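Local atomic coordinates of putative hydrolase (Chromobacterium violaceum, PDB entry 3MCW), a protein that probably acts as a hydrolase of the isochorismatase family, although its substrate is not established. Residues A[6-11]-A[115-120]; A[12-17]-A[111-116]; A[59-64]-A[74-79]. All coordinates share one frame; numbering follows the deposited sequence.

Interaction 1. Residues A[6-11]-A[115-120]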
ATOM      1  N   LEU A   6     -18.605  13.574  -9.966  1.00 23.78           N
ATOM      2  CA  LEU A   6     -17.860  12.528 -10.652  1.00 20.56           C
ATOM      3  C   LEU A   6     -18.314  12.297 -12.080  1.00 19.98           C
ATOM      4  O   LEU A   6     -19.495  12.160 -12.361  1.00 20.82           O
ATOM      5  CB  LEU A   6     -17.965  11.204  -9.896  1.00 18.95           C
ATOM      6  CG  LEU A   6     -17.280   9.986 -10.526  1.00 18.54           C
ATOM      7  CD1 LEU A   6     -15.763  10.110 -10.470  1.00 24.48           C
ATOM      8  CD2 LEU A   6     -17.749   8.729  -9.819  1.00 22.85           C
ATOM      9  N   ARG A   7     -17.327  12.246 -12.944  1.00 19.33           N
ATOM     10  CA  ARG A   7     -17.515  11.948 -14.342  1.00 18.89           C
ATOM     11  C   ARG A   7     -16.421  10.970 -14.781  1.00 17.74           C
ATOM     12  O   ARG A   7     -15.238  11.216 -14.554  1.00 23.84           O
ATOM     13  CB  ARG A   7     -17.463  13.260 -15.152  1.00 21.71           C
ATOM     14  CG  ARG A   7     -17.468  13.139 -16.668  1.00 25.56           C
ATOM     15  CD  ARG A   7     -17.062  14.456 -17.344  1.00 28.42           C
ATOM     16  NE  ARG A   7     -17.025  14.330 -18.803  1.00 34.96           N
ATOM     17  N   PHE A   8     -16.812   9.850 -15.387  1.00 15.03           N
ATOM     18  CA  PHE A   8     -15.849   8.919 -15.940  1.00 15.84           C
ATOM     19  C   PHE A   8     -15.209   9.529 -17.163  1.00 17.77           C
ATOM     20  O   PHE A   8     -15.862  10.237 -17.920  1.00 21.55           O
ATOM     21  CB  PHE A   8     -16.506   7.578 -16.279  1.00 12.54           C
ATOM     22  CG  PHE A   8     -16.923   6.825 -15.077  1.00 12.15           C
ATOM     23  CD1 PHE A   8     -15.945   6.326 -14.211  1.00 13.80           C
ATOM     24  CD2 PHE A   8     -18.238   6.643 -14.740  1.00 14.53           C
ATOM     25  CE1 PHE A   8     -16.256   5.655 -13.056  1.00 15.76           C
ATOM     26  CE2 PHE A   8     -18.549   5.924 -13.550  1.00 16.05           C
ATOM     27  CZ  PHE A   8     -17.538   5.453 -12.739  1.00 17.30           C
ATOM     28  N   SER A   9     -13.914   9.281 -17.307  1.00 20.25           N
ATOM     29  CA  SER A   9     -13.161   9.771 -18.456  0.50 23.29           C
ATOM     30  C   SER A   9     -13.298   8.827 -19.650  1.00 21.67           C
ATOM     31  O   SER A   9     -13.074   9.225 -20.788  1.00 26.76           O
ATOM     32  CB  SER A   9     -11.689   9.944 -18.089  0.50 21.92           C
ATOM     33  OG  SER A   9     -11.142   8.733 -17.609  0.50 24.63           O
ATOM     34  N   SER A  10     -13.660   7.564 -19.374  1.00 18.43           N
ATOM     35  CA  SER A  10     -13.862   6.556 -20.409  1.00 16.66           C
ATOM     36  C   SER A  10     -15.304   6.067 -20.414  1.00 15.37           C
ATOM     37  O   SER A  10     -16.064   6.379 -19.505  1.00 17.27           O
ATOM     38  CB  SER A  10     -12.938   5.340 -20.193  1.00 16.31           C
ATOM     39  OG  SER A  10     -13.490   4.363 -19.320  1.00 15.66           O
ATOM     40  N   ASP A  11     -15.677   5.337 -21.465  1.00 14.49           N
ATOM     41  CA  ASP A  11     -17.010   4.764 -21.574  1.00 14.60           C
ATOM     42  C   ASP A  11     -17.046   3.300 -21.096  1.00 13.62           C
ATOM     43  O   ASP A  11     -18.057   2.602 -21.261  1.00 17.13           O
ATOM     44  CB  ASP A  11     -17.602   4.896 -22.977  1.00 17.13           C
ATOM     45  CG  ASP A  11     -16.843   4.104 -24.033  1.00 20.08           C
ATOM     46  OD1 ASP A  11     -15.904   3.349 -23.721  1.00 21.52           O
ATOM     47  OD2 ASP A  11     -17.194   4.283 -25.211  1.00 28.86           O
ATOM     48  N   GLU A 115      -9.533   2.745 -16.379  1.00  8.39           N
ATOM     49  CA  GLU A 115     -10.318   3.347 -15.335  0.50  8.19           C
ATOM     50  C   GLU A 115     -10.995   2.229 -14.532  1.00  7.56           C
ATOM     51  O   GLU A 115     -11.720   1.381 -15.086  1.00  8.64           O
ATOM     52  CB  GLU A 115     -11.298   4.321 -15.995  0.50  9.22           C
ATOM     53  CG  GLU A 115     -12.073   5.116 -15.041  0.50  9.68           C
ATOM     54  CD  GLU A 115     -12.895   6.202 -15.705  0.50 10.26           C
ATOM     55  OE1 GLU A 115     -13.577   5.945 -16.724  0.50 10.82           O
ATOM     56  OE2 GLU A 115     -12.929   7.340 -15.188  0.50 13.05           O
ATOM     57  N   LEU A 116     -10.744   2.208 -13.233  1.00  7.14           N
ATOM     58  CA  LEU A 116     -11.189   1.148 -12.339  1.00  6.92           C
ATOM     59  C   LEU A 116     -12.091   1.733 -11.243  1.00  6.91           C
ATOM     60  O   LEU A 116     -11.815   2.806 -10.723  1.00  9.01           O
ATOM     61  CB  LEU A 116      -9.982   0.474 -11.656  1.00  7.09           C
ATOM     62  CG  LEU A 116      -8.846   0.024 -12.594  1.00  7.34           C
ATOM     63  CD1 LEU A 116      -7.730  -0.602 -11.790  1.00  8.96           C
ATOM     64  CD2 LEU A 116      -9.374  -0.961 -13.677  1.00 10.25           C
ATOM     65  N   VAL A 117     -13.130   0.963 -10.895  1.00  6.35           N
ATOM     66  CA  VAL A 117     -13.999   1.266  -9.763  1.00  6.04           C
ATOM     67  C   VAL A 117     -13.832   0.106  -8.812  1.00  5.69           C
ATOM     68  O   VAL A 117     -14.118  -1.039  -9.163  1.00  6.57           O
ATOM     69  CB  VAL A 117     -15.478   1.416 -10.218  1.00  6.42           C
ATOM     70  CG1 VAL A 117     -16.382   1.598  -9.011  1.00  8.15           C
ATOM     71  CG2 VAL A 117     -15.562   2.599 -11.198  1.00  8.14           C
ATOM     72  N   VAL A 118     -13.336   0.379  -7.612  1.00  5.99           N
ATOM     73  CA  VAL A 118     -12.906  -0.657  -6.690  1.00  5.84           C
ATOM     74  C   VAL A 118     -13.773  -0.677  -5.449  1.00  5.51           C
ATOM     75  O   VAL A 118     -14.095   0.372  -4.868  1.00  6.26           O
ATOM     76  CB  VAL A 118     -11.416  -0.457  -6.268  1.00  5.86           C
ATOM     77  CG1 VAL A 118     -10.970  -1.467  -5.293  1.00  7.24           C
ATOM     78  CG2 VAL A 118     -10.511  -0.461  -7.535  1.00  7.59           C
ATOM     79  N   ALA A 119     -14.099  -1.888  -5.001  1.00  5.42           N
ATOM     80  CA  ALA A 119     -14.789  -2.079  -3.707  1.00  5.35           C
ATOM     81  C   ALA A 119     -14.399  -3.430  -3.187  1.00  5.14           C
ATOM     82  O   ALA A 119     -13.949  -4.280  -3.927  1.00  7.56           O
ATOM     83  CB  ALA A 119     -16.304  -1.965  -3.866  1.00  7.39           C
ATOM     84  N   GLY A 120     -14.561  -3.647  -1.893  1.00  6.64           N
ATOM     85  CA  GLY A 120     -14.355  -4.948  -1.295  1.00  6.14           C
ATOM     86  C   GLY A 120     -13.765  -4.862   0.099  1.00  5.65           C
ATOM     87  O   GLY A 120     -13.987  -3.885   0.828  1.00  6.35           O
TER
HETATM   88  O   HOH W   1     -11.144   2.777 -19.449  1.00 17.89           O

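Interaction 2. Residues A[12-17]-A[111-116]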
ATOM      1  N   LYS A  12     -15.955   2.808 -20.503  1.00 11.09           N
ATOM      2  CA  LYS A  12     -15.848   1.413 -20.106  1.00 10.37           C
ATOM      3  C   LYS A  12     -15.157   1.246 -18.766  1.00  8.83           C
ATOM      4  O   LYS A  12     -14.269   0.419 -18.630  1.00  8.91           O
ATOM      5  CB  LYS A  12     -15.173   0.579 -21.216  1.00 12.51           C
ATOM      6  CG  LYS A  12     -13.820   1.097 -21.669  1.00 13.40           C
ATOM      7  CD  LYS A  12     -13.220   0.251 -22.792  1.00 17.06           C
ATOM      8  CE  LYS A  12     -11.888   0.818 -23.236  1.00 19.44           C
ATOM      9  NZ  LYS A  12     -11.213   0.076 -24.351  1.00 23.62           N
ATOM     10  N   PRO A  13     -15.583   1.994 -17.722  1.00  8.30           N
ATOM     11  CA  PRO A  13     -14.977   1.787 -16.416  1.00  7.42           C
ATOM     12  C   PRO A  13     -15.211   0.351 -15.974  1.00  6.64           C
ATOM     13  O   PRO A  13     -16.295  -0.225 -16.174  1.00  7.82           O
ATOM     14  CB  PRO A  13     -15.720   2.800 -15.539  1.00  8.62           C
ATOM     15  CG  PRO A  13     -17.066   2.950 -16.197  1.00  9.13           C
ATOM     16  CD  PRO A  13     -16.759   2.884 -17.663  1.00  9.16           C
ATOM     17  N   LEU A  14     -14.212  -0.218 -15.314  1.00  6.34           N
ATOM     18  CA  LEU A  14     -14.204  -1.616 -14.927  1.00  6.29           C
ATOM     19  C   LEU A  14     -14.412  -1.743 -13.417  1.00  6.51           C
ATOM     20  O   LEU A  14     -13.678  -1.135 -12.631  1.00  6.97           O
ATOM     21  CB  LEU A  14     -12.884  -2.283 -15.370  1.00  6.46           C
ATOM     22  CG  LEU A  14     -12.772  -3.786 -15.064  1.00  6.98           C
ATOM     23  CD1 LEU A  14     -11.984  -4.525 -16.130  1.00  7.66           C
ATOM     24  CD2 LEU A  14     -12.165  -4.063 -13.682  1.00  7.64           C
ATOM     25  N   LEU A  15     -15.373  -2.567 -13.028  1.00  5.85           N
ATOM     26  CA  LEU A  15     -15.666  -2.841 -11.597  1.00  5.81           C
ATOM     27  C   LEU A  15     -14.809  -3.967 -11.118  1.00  5.62           C
ATOM     28  O   LEU A  15     -14.839  -5.069 -11.687  1.00  6.43           O
ATOM     29  CB  LEU A  15     -17.146  -3.211 -11.446  1.00  6.43           C
ATOM     30  CG  LEU A  15     -17.607  -3.445 -10.008  1.00  6.63           C
ATOM     31  CD1 LEU A  15     -17.539  -2.175  -9.151  1.00  8.20           C
ATOM     32  CD2 LEU A  15     -19.047  -3.987 -10.029  1.00  7.60           C
ATOM     33  N   LEU A  16     -14.007  -3.694 -10.089  1.00  5.29           N
ATOM     34  CA  LEU A  16     -13.076  -4.625  -9.494  1.00  5.60           C
ATOM     35  C   LEU A  16     -13.498  -4.894  -8.057  1.00  5.41           C
ATOM     36  O   LEU A  16     -13.377  -4.002  -7.204  1.00  6.38           O
ATOM     37  CB  LEU A  16     -11.655  -4.024  -9.534  1.00  6.14           C
ATOM     38  CG  LEU A  16     -10.520  -4.969  -9.173  1.00  6.45           C
ATOM     39  CD1 LEU A  16     -10.327  -6.015 -10.251  1.00  7.04           C
ATOM     40  CD2 LEU A  16      -9.224  -4.162  -8.980  1.00  8.52           C
ATOM     41  N   LEU A  17     -14.071  -6.067  -7.811  1.00  5.47           N
ATOM     42  CA  LEU A  17     -14.600  -6.457  -6.485  1.00  5.84           C
ATOM     43  C   LEU A  17     -13.599  -7.352  -5.786  1.00  6.16           C
ATOM     44  O   LEU A  17     -13.301  -8.428  -6.286  1.00  7.74           O
ATOM     45  CB  LEU A  17     -15.945  -7.162  -6.635  1.00  6.70           C
ATOM     46  CG  LEU A  17     -17.091  -6.311  -7.147  1.00  7.59           C
ATOM     47  CD1 LEU A  17     -18.374  -7.164  -7.285  1.00 10.36           C
ATOM     48  CD2 LEU A  17     -17.320  -5.101  -6.276  1.00 10.31           C
ATOM     49  N   ASN A 111      -6.866  -4.522 -22.973  1.00 10.65           N
ATOM     50  CA  ASN A 111      -8.244  -4.153 -23.301  1.00 11.02           C
ATOM     51  C   ASN A 111      -8.559  -2.684 -23.109  1.00 10.52           C
ATOM     52  O   ASN A 111      -9.690  -2.283 -23.321  1.00 13.32           O
ATOM     53  CB  ASN A 111      -9.192  -5.048 -22.520  1.00 11.24           C
ATOM     54  CG  ASN A 111      -9.125  -6.460 -22.990  1.00 12.28           C
ATOM     55  OD1 ASN A 111      -9.707  -6.790 -24.015  1.00 15.63           O
ATOM     56  ND2 ASN A 111      -8.393  -7.309 -22.275  1.00 11.98           N
ATOM     57  N   GLY A 112      -7.555  -1.882 -22.744  1.00 10.69           N
ATOM     58  CA  GLY A 112      -7.762  -0.470 -22.507  1.00 11.58           C
ATOM     59  C   GLY A 112      -8.601  -0.134 -21.299  1.00 10.65           C
ATOM     60  O   GLY A 112      -9.193   0.930 -21.254  1.00 12.47           O
ATOM     61  N   TRP A 113      -8.627  -1.043 -20.317  1.00  9.06           N
ATOM     62  CA  TRP A 113      -9.429  -0.843 -19.109  1.00  9.00           C
ATOM     63  C   TRP A 113      -8.577  -0.109 -18.074  1.00  8.65           C
ATOM     64  O   TRP A 113      -8.081  -0.692 -17.105  1.00  9.14           O
ATOM     65  CB  TRP A 113      -9.972  -2.149 -18.570  1.00  8.68           C
ATOM     66  CG  TRP A 113     -10.932  -2.838 -19.507  1.00 10.04           C
ATOM     67  CD1 TRP A 113     -11.858  -2.233 -20.318  1.00 12.37           C
ATOM     68  CD2 TRP A 113     -11.073  -4.246 -19.707  1.00  9.82           C
ATOM     69  NE1 TRP A 113     -12.565  -3.185 -21.005  1.00 12.46           N
ATOM     70  CE2 TRP A 113     -12.098  -4.428 -20.657  1.00 11.04           C
ATOM     71  CE3 TRP A 113     -10.426  -5.375 -19.180  1.00 10.99           C
ATOM     72  CZ2 TRP A 113     -12.474  -5.703 -21.099  1.00 12.40           C
ATOM     73  CZ3 TRP A 113     -10.804  -6.612 -19.637  1.00 13.18           C
ATOM     74  CH2 TRP A 113     -11.818  -6.762 -20.588  1.00 13.84           C
ATOM     75  N   LEU A 114      -8.421   1.187 -18.317  1.00  9.14           N
ATOM     76  CA  LEU A 114      -7.523   2.025 -17.518  1.00  9.72           C
ATOM     77  C   LEU A 114      -8.208   2.741 -16.365  1.00  8.66           C
ATOM     78  O   LEU A 114      -7.545   3.244 -15.486  1.00 11.44           O
ATOM     79  CB  LEU A 114      -6.739   3.000 -18.417  1.00 12.09           C
ATOM     80  CG  LEU A 114      -5.921   2.325 -19.524  1.00 15.21           C
ATOM     81  CD1 LEU A 114      -5.068   3.360 -20.230  1.00 20.58           C
ATOM     82  CD2 LEU A 114      -5.047   1.184 -19.054  1.00 18.15           C
ATOM     83  N   GLU A 115      -9.533   2.745 -16.379  1.00  8.39           N
ATOM     84  CA  GLU A 115     -10.318   3.347 -15.335  0.50  8.19           C
ATOM     85  C   GLU A 115     -10.995   2.229 -14.532  1.00  7.56           C
ATOM     86  O   GLU A 115     -11.720   1.381 -15.086  1.00  8.64           O
ATOM     87  CB  GLU A 115     -11.298   4.321 -15.995  0.50  9.22           C
ATOM     88  CG  GLU A 115     -12.073   5.116 -15.041  0.50  9.68           C
ATOM     89  CD  GLU A 115     -12.895   6.202 -15.705  0.50 10.26           C
ATOM     90  OE1 GLU A 115     -13.577   5.945 -16.724  0.50 10.82           O
ATOM     91  OE2 GLU A 115     -12.929   7.340 -15.188  0.50 13.05           O
ATOM     92  N   LEU A 116     -10.744   2.208 -13.233  1.00  7.14           N
ATOM     93  CA  LEU A 116     -11.189   1.148 -12.339  1.00  6.92           C
ATOM     94  C   LEU A 116     -12.091   1.733 -11.243  1.00  6.91           C
ATOM     95  O   LEU A 116     -11.815   2.806 -10.723  1.00  9.01           O
ATOM     96  CB  LEU A 116      -9.982   0.474 -11.656  1.00  7.09           C
ATOM     97  CG  LEU A 116      -8.846   0.024 -12.594  1.00  7.34           C
ATOM     98  CD1 LEU A 116      -7.730  -0.602 -11.790  1.00  8.96           C
ATOM     99  CD2 LEU A 116      -9.374  -0.961 -13.677  1.00 10.25           C
TER
HETATM  100  O   HOH W   2     -11.731   0.685 -17.783  1.00 11.89           O

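Interaction 3. Residues A[59-64]-A[74-79]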
ATOM      1  N   ARG A  59     -10.507 -12.951  -6.062  1.00  6.13           N
ATOM      2  CA  ARG A  59     -10.700 -13.958  -5.054  1.00  6.25           C
ATOM      3  C   ARG A  59      -9.381 -14.218  -4.332  1.00  6.33           C
ATOM      4  O   ARG A  59      -8.352 -14.348  -4.994  1.00  7.49           O
ATOM      5  CB  ARG A  59     -11.136 -15.307  -5.723  1.00  7.88           C
ATOM      6  CG  ARG A  59     -11.728 -16.311  -4.801  1.00  8.40           C
ATOM      7  CD  ARG A  59     -12.056 -17.586  -5.528  1.00  9.11           C
ATOM      8  NE  ARG A  59     -10.880 -18.322  -5.926  1.00  8.69           N
ATOM      9  CZ  ARG A  59     -10.877 -19.327  -6.797  1.00  8.52           C
ATOM     10  NH1 ARG A  59     -11.986 -19.636  -7.461  1.00  9.56           N
ATOM     11  NH2 ARG A  59      -9.755 -19.969  -7.047  1.00  9.09           N
ATOM     12  N   HIS A  60      -9.404 -14.359  -3.018  1.00  6.29           N
ATOM     13  CA  HIS A  60      -8.206 -14.676  -2.270  1.00  6.64           C
ATOM     14  C   HIS A  60      -8.153 -16.167  -1.968  1.00  7.02           C
ATOM     15  O   HIS A  60      -9.122 -16.749  -1.469  1.00  7.90           O
ATOM     16  CB  HIS A  60      -8.152 -13.882  -0.954  1.00  8.14           C
ATOM     17  CG  HIS A  60      -6.811 -13.941  -0.335  1.00  8.64           C
ATOM     18  ND1 HIS A  60      -5.748 -13.208  -0.823  1.00  8.98           N
ATOM     19  CD2 HIS A  60      -6.341 -14.700   0.674  1.00 11.41           C
ATOM     20  CE1 HIS A  60      -4.687 -13.504  -0.102  1.00  9.65           C
ATOM     21  NE2 HIS A  60      -5.021 -14.404   0.808  1.00 11.32           N
ATOM     22  N   ASP A  61      -7.024 -16.765  -2.318  1.00  7.13           N
ATOM     23  CA  ASP A  61      -6.762 -18.162  -2.088  1.00  7.95           C
ATOM     24  C   ASP A  61      -5.575 -18.314  -1.133  1.00 10.70           C
ATOM     25  O   ASP A  61      -4.580 -17.647  -1.250  1.00 15.32           O
ATOM     26  CB  ASP A  61      -6.411 -18.860  -3.405  1.00  9.38           C
ATOM     27  CG  ASP A  61      -7.561 -18.977  -4.387  1.00  8.43           C
ATOM     28  OD1 ASP A  61      -8.655 -18.458  -4.157  1.00  9.27           O
ATOM     29  OD2 ASP A  61      -7.350 -19.580  -5.470  1.00 11.13           O
ATOM     30  N   SER A  62      -5.661 -19.257  -0.219  1.00 16.92           N
ATOM     31  CA  SER A  62      -4.561 -19.615   0.722  0.50 20.04           C
ATOM     32  C   SER A  62      -4.257 -21.094   0.675  1.00 22.52           C
ATOM     33  O   SER A  62      -5.163 -21.917   0.499  1.00 28.05           O
ATOM     34  CB  SER A  62      -4.962 -19.310   2.166  0.50 25.09           C
ATOM     35  OG  SER A  62      -5.438 -17.996   2.336  0.50 25.04           O
ATOM     36  N   VAL A  63      -2.987 -21.459   0.863  1.00 25.97           N
ATOM     37  CA  VAL A  63      -2.598 -22.825   1.096  1.00 28.55           C
ATOM     38  C   VAL A  63      -2.304 -22.974   2.595  1.00 30.14           C
ATOM     39  O   VAL A  63      -1.826 -24.015   3.014  1.00 39.47           O
ATOM     40  CB  VAL A  63      -1.348 -23.263   0.275  1.00 34.41           C
ATOM     41  CG1 VAL A  63      -1.607 -23.113  -1.221  1.00 35.41           C
ATOM     42  CG2 VAL A  63      -0.104 -22.481   0.703  1.00 34.81           C
ATOM     43  N   GLU A  64      -2.563 -21.948   3.416  1.00 35.70           N
ATOM     44  CA  GLU A  64      -2.322 -22.066   4.870  1.00 37.33           C
ATOM     45  C   GLU A  64      -3.479 -22.806   5.561  1.00 37.04           C
ATOM     46  O   GLU A  64      -4.628 -22.356   5.490  1.00 35.55           O
ATOM     47  CB  GLU A  64      -2.107 -20.689   5.517  1.00 32.10           C
ATOM     48  N   PRO A  74     -16.159 -23.509   3.476  1.00 22.10           N
ATOM     49  CA  PRO A  74     -17.156 -22.451   3.171  1.00 21.05           C
ATOM     50  C   PRO A  74     -16.651 -21.002   3.158  1.00 15.81           C
ATOM     51  O   PRO A  74     -17.164 -20.156   2.427  1.00 17.62           O
ATOM     52  CB  PRO A  74     -18.187 -22.622   4.279  1.00 25.76           C
ATOM     53  CG  PRO A  74     -18.107 -24.028   4.601  1.00 27.65           C
ATOM     54  CD  PRO A  74     -16.681 -24.450   4.481  1.00 25.71           C
ATOM     55  N   GLY A  75     -15.665 -20.707   3.975  1.00 14.43           N
ATOM     56  CA  GLY A  75     -15.147 -19.355   4.017  1.00 11.52           C
ATOM     57  C   GLY A  75     -14.573 -18.923   2.682  1.00  9.36           C
ATOM     58  O   GLY A  75     -14.516 -17.744   2.371  1.00  9.42           O
ATOM     59  N   HIS A  76     -14.132 -19.868   1.864  1.00  8.71           N
ATOM     60  CA  HIS A  76     -13.530 -19.535   0.588  1.00  8.56           C
ATOM     61  C   HIS A  76     -14.553 -19.077  -0.449  1.00  7.70           C
ATOM     62  O   HIS A  76     -14.214 -18.382  -1.383  1.00  8.18           O
ATOM     63  CB  HIS A  76     -12.714 -20.722   0.056  1.00  9.50           C
ATOM     64  CG  HIS A  76     -11.952 -20.391  -1.178  1.00  8.88           C
ATOM     65  ND1 HIS A  76     -12.338 -20.823  -2.426  1.00 10.64           N
ATOM     66  CD2 HIS A  76     -10.881 -19.578  -1.367  1.00 10.00           C
ATOM     67  CE1 HIS A  76     -11.497 -20.341  -3.324  1.00 11.03           C
ATOM     68  NE2 HIS A  76     -10.598 -19.589  -2.706  1.00 10.13           N
ATOM     69  N   ALA A  77     -15.806 -19.486  -0.300  1.00  8.89           N
ATOM     70  CA  ALA A  77     -16.853 -19.136  -1.267  1.00  8.85           C
ATOM     71  C   ALA A  77     -17.139 -17.650  -1.274  1.00  7.65           C
ATOM     72  O   ALA A  77     -17.062 -16.995  -0.248  1.00  8.16           O
ATOM     73  CB  ALA A  77     -18.146 -19.897  -0.941  1.00 11.09           C
ATOM     74  N   PHE A  78     -17.502 -17.114  -2.436  1.00  8.32           N
ATOM     75  CA  PHE A  78     -17.993 -15.742  -2.490  1.00  8.10           C
ATOM     76  C   PHE A  78     -19.254 -15.580  -1.648  1.00  8.82           C
ATOM     77  O   PHE A  78     -20.072 -16.518  -1.529  1.00  9.28           O
ATOM     78  CB  PHE A  78     -18.238 -15.304  -3.926  1.00  8.28           C
ATOM     79  CG  PHE A  78     -16.976 -14.967  -4.668  1.00  8.35           C
ATOM     80  CD1 PHE A  78     -16.319 -13.778  -4.450  1.00  8.94           C
ATOM     81  CD2 PHE A  78     -16.432 -15.837  -5.607  1.00  9.32           C
ATOM     82  CE1 PHE A  78     -15.161 -13.453  -5.137  1.00  9.77           C
ATOM     83  CE2 PHE A  78     -15.277 -15.505  -6.277  1.00  9.86           C
ATOM     84  CZ  PHE A  78     -14.641 -14.319  -6.041  1.00  9.37           C
ATOM     85  N   LYS A  79     -19.422 -14.384  -1.092  1.00  8.33           N
ATOM     86  CA  LYS A  79     -20.662 -14.002  -0.433  1.00  9.29           C
ATOM     87  C   LYS A  79     -21.783 -14.037  -1.480  1.00  9.65           C
ATOM     88  O   LYS A  79     -21.596 -13.622  -2.633  1.00  8.99           O
ATOM     89  CB  LYS A  79     -20.530 -12.587   0.155  1.00  9.84           C
ATOM     90  CG  LYS A  79     -19.636 -12.536   1.360  1.00 10.23           C
ATOM     91  CD  LYS A  79     -19.251 -11.075   1.681  1.00 12.25           C
ATOM     92  CE  LYS A  79     -18.911 -10.922   3.136  1.00 13.26           C
ATOM     93  NZ  LYS A  79     -20.141 -10.882   4.016  1.00 12.80           N
TER

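Interaction 1. Residues A[6-11]-A[115-120]
The carboxylate of Glu115, at the start of strand 115-121, meets three consecutive residues, Phe8, Ser9 and Ser10, of the loop leading to strand 14-18. Two main-chain amides bind the carboxylate. Ser9 N donates to Glu115 OE2 at 3.0 Å with an N-H...O angle of 165°, reaching that oxygen on its syn side. Ser10 N donates to Glu115 OE1 at 3.1 Å, a more bent bond (153°) that arrives from well above the carboxylate plane. Two successive amides thus take one oxygen each. Glu115 gets there because its CG stands anti to the backbone N and the chain stays extended beyond it.

The hydroxyls may add to the grip. Ser9 OG makes a weak bond to Glu115 OE2 at 3.3 Å. Ser10 OG accepts from Lys12 N and lies 3.0 Å from Glu115 OE1, but the partner of its own proton is not settled. A water 2.8 Å from Ser10 OG links weakly to the backbone N of Glu115.

The Phe8 ring stands nearly perpendicular to the carboxylate, the planes 86° apart, and Glu115 OE2 lies in the ring plane at the edge, 3.3 Å from Phe8 CD1.

The apolar contact is further along the ring, where Phe8 CE1 packs on Val117 CG2 at 3.6 Å; helix 184-191 touches both side chains, through Ala190 and Leu191 at Phe8 and Ile187 at Val117.

With both oxygens held by amides and the weakly electropositive ring edge beside one of them, the buried carboxylate is probably stabilised as an anion, and its bonds to two successive amides tie the N-terminal loop to the start of the strand.

Interaction 2. Residues A[12-17]-A[111-116]
The indole of Trp113 has Leu14 CD1 over one face, 3.3 Å above the plane and displaced toward the rim, while CB of Asn111, its near neighbour in sequence, lies over the centre of the opposite face. At the indole edge, close to its plane, Lys12 CD comes within 3.8 Å of Trp113 CD1, the lysine chain running across the indole. That chain is fully extended beyond CG, which carries the ammonium past the ring: Lys12 NZ donates to Asn111 O at 3.0 Å, just where helix 104-111 ends in a Schellman motif at Gly112. Leu108 of that helix also touches Leu14, Trp113 and Leu116.

Beyond the indole the backbones pair. Leu14 N donates to Glu115 O at 3.0 Å, nearly straight at 165°, and a water bridges Lys12 O and Glu115 O. A CA-H...O contact runs from Leu116 CA to Leu14 O. Leu14 and Leu116 run alongside each other on the same face of the sheet, with Leu14 CB 4.1 Å from Leu116 CD2. This is parallel pairing of neighbouring strands in the central sheet of the alpha/beta isochorismatase fold, strand 115-121 being reached from helix 104-111 through the Schellman motif and an inverse gamma turn centred on Trp113.

Interaction 3. Residues A[59-64]-A[74-79]
His76 and Asp61 form the shortest polar link between the two segments: His76 NE2 donates to Asp61 OD1 at 2.7 Å with an N-H...O angle of 169°. The oxygen lies in the imidazole plane, yet the histidine meets the carboxylate from well above its plane. His60 O is also near the ring plane, 3.3 Å from His76 CD2.

Arg59 completes this first shell. His76 CE1 sits over one face of its guanidinium, displaced toward the rim, with Arg59 NE 3.4 Å from His76 CE1; the two planes are 62° apart, which rules out a parallel stack. At the base of the arginine, Arg59 CB packs on Phe78 CZ at 3.7 Å.

The next layer positions these groups. A bend at chi3 (70°) turns the guanidinium back toward Asp61 in a side-on, two-nitrogen salt bridge: Arg59 NE bonds to Asp61 OD1 at 2.8 Å and Arg59 NH2 to Asp61 OD2 at 2.9 Å, both through syn lone pairs. Further out, Gln21 NE2 bonds to His76 O, Gln22 NE2 to Phe78 O, and strand 89-93 touches Arg59, Asp61 and Phe78.

Asp61 OD1 therefore accepts from both Arg59 and His76, so the arginine fixes the rotation of the carboxylate that the histidine uses. The His-carboxylate bond requires a proton on NE2, while carboxylate and guanidinium would probably pull the ring's further protonation in opposite directions.

In the fold
All three contacts reach the six-stranded parallel sheet, whose order is 89-93, 55-60, 14-18, 115-121, 140-149, 180-182. Interactions 1 and 2 adjoin, with centres about 7 Å apart: they share Glu115 and Leu116, and the first strand follows the loop of interaction 1 after two residues. Val117 N to Leu14 O and Val117 O to Leu16 N, both 2.8 Å and probable hydrogen bonds, continue the strand pairing between them. Interaction 3 lies about 26 and 24 Å from their centres, at the end of strand 55-60. Its residues fall within the long sequence span that the other two contacts close. The sheet thus joins an N-terminal seam to a locally closed surface loop.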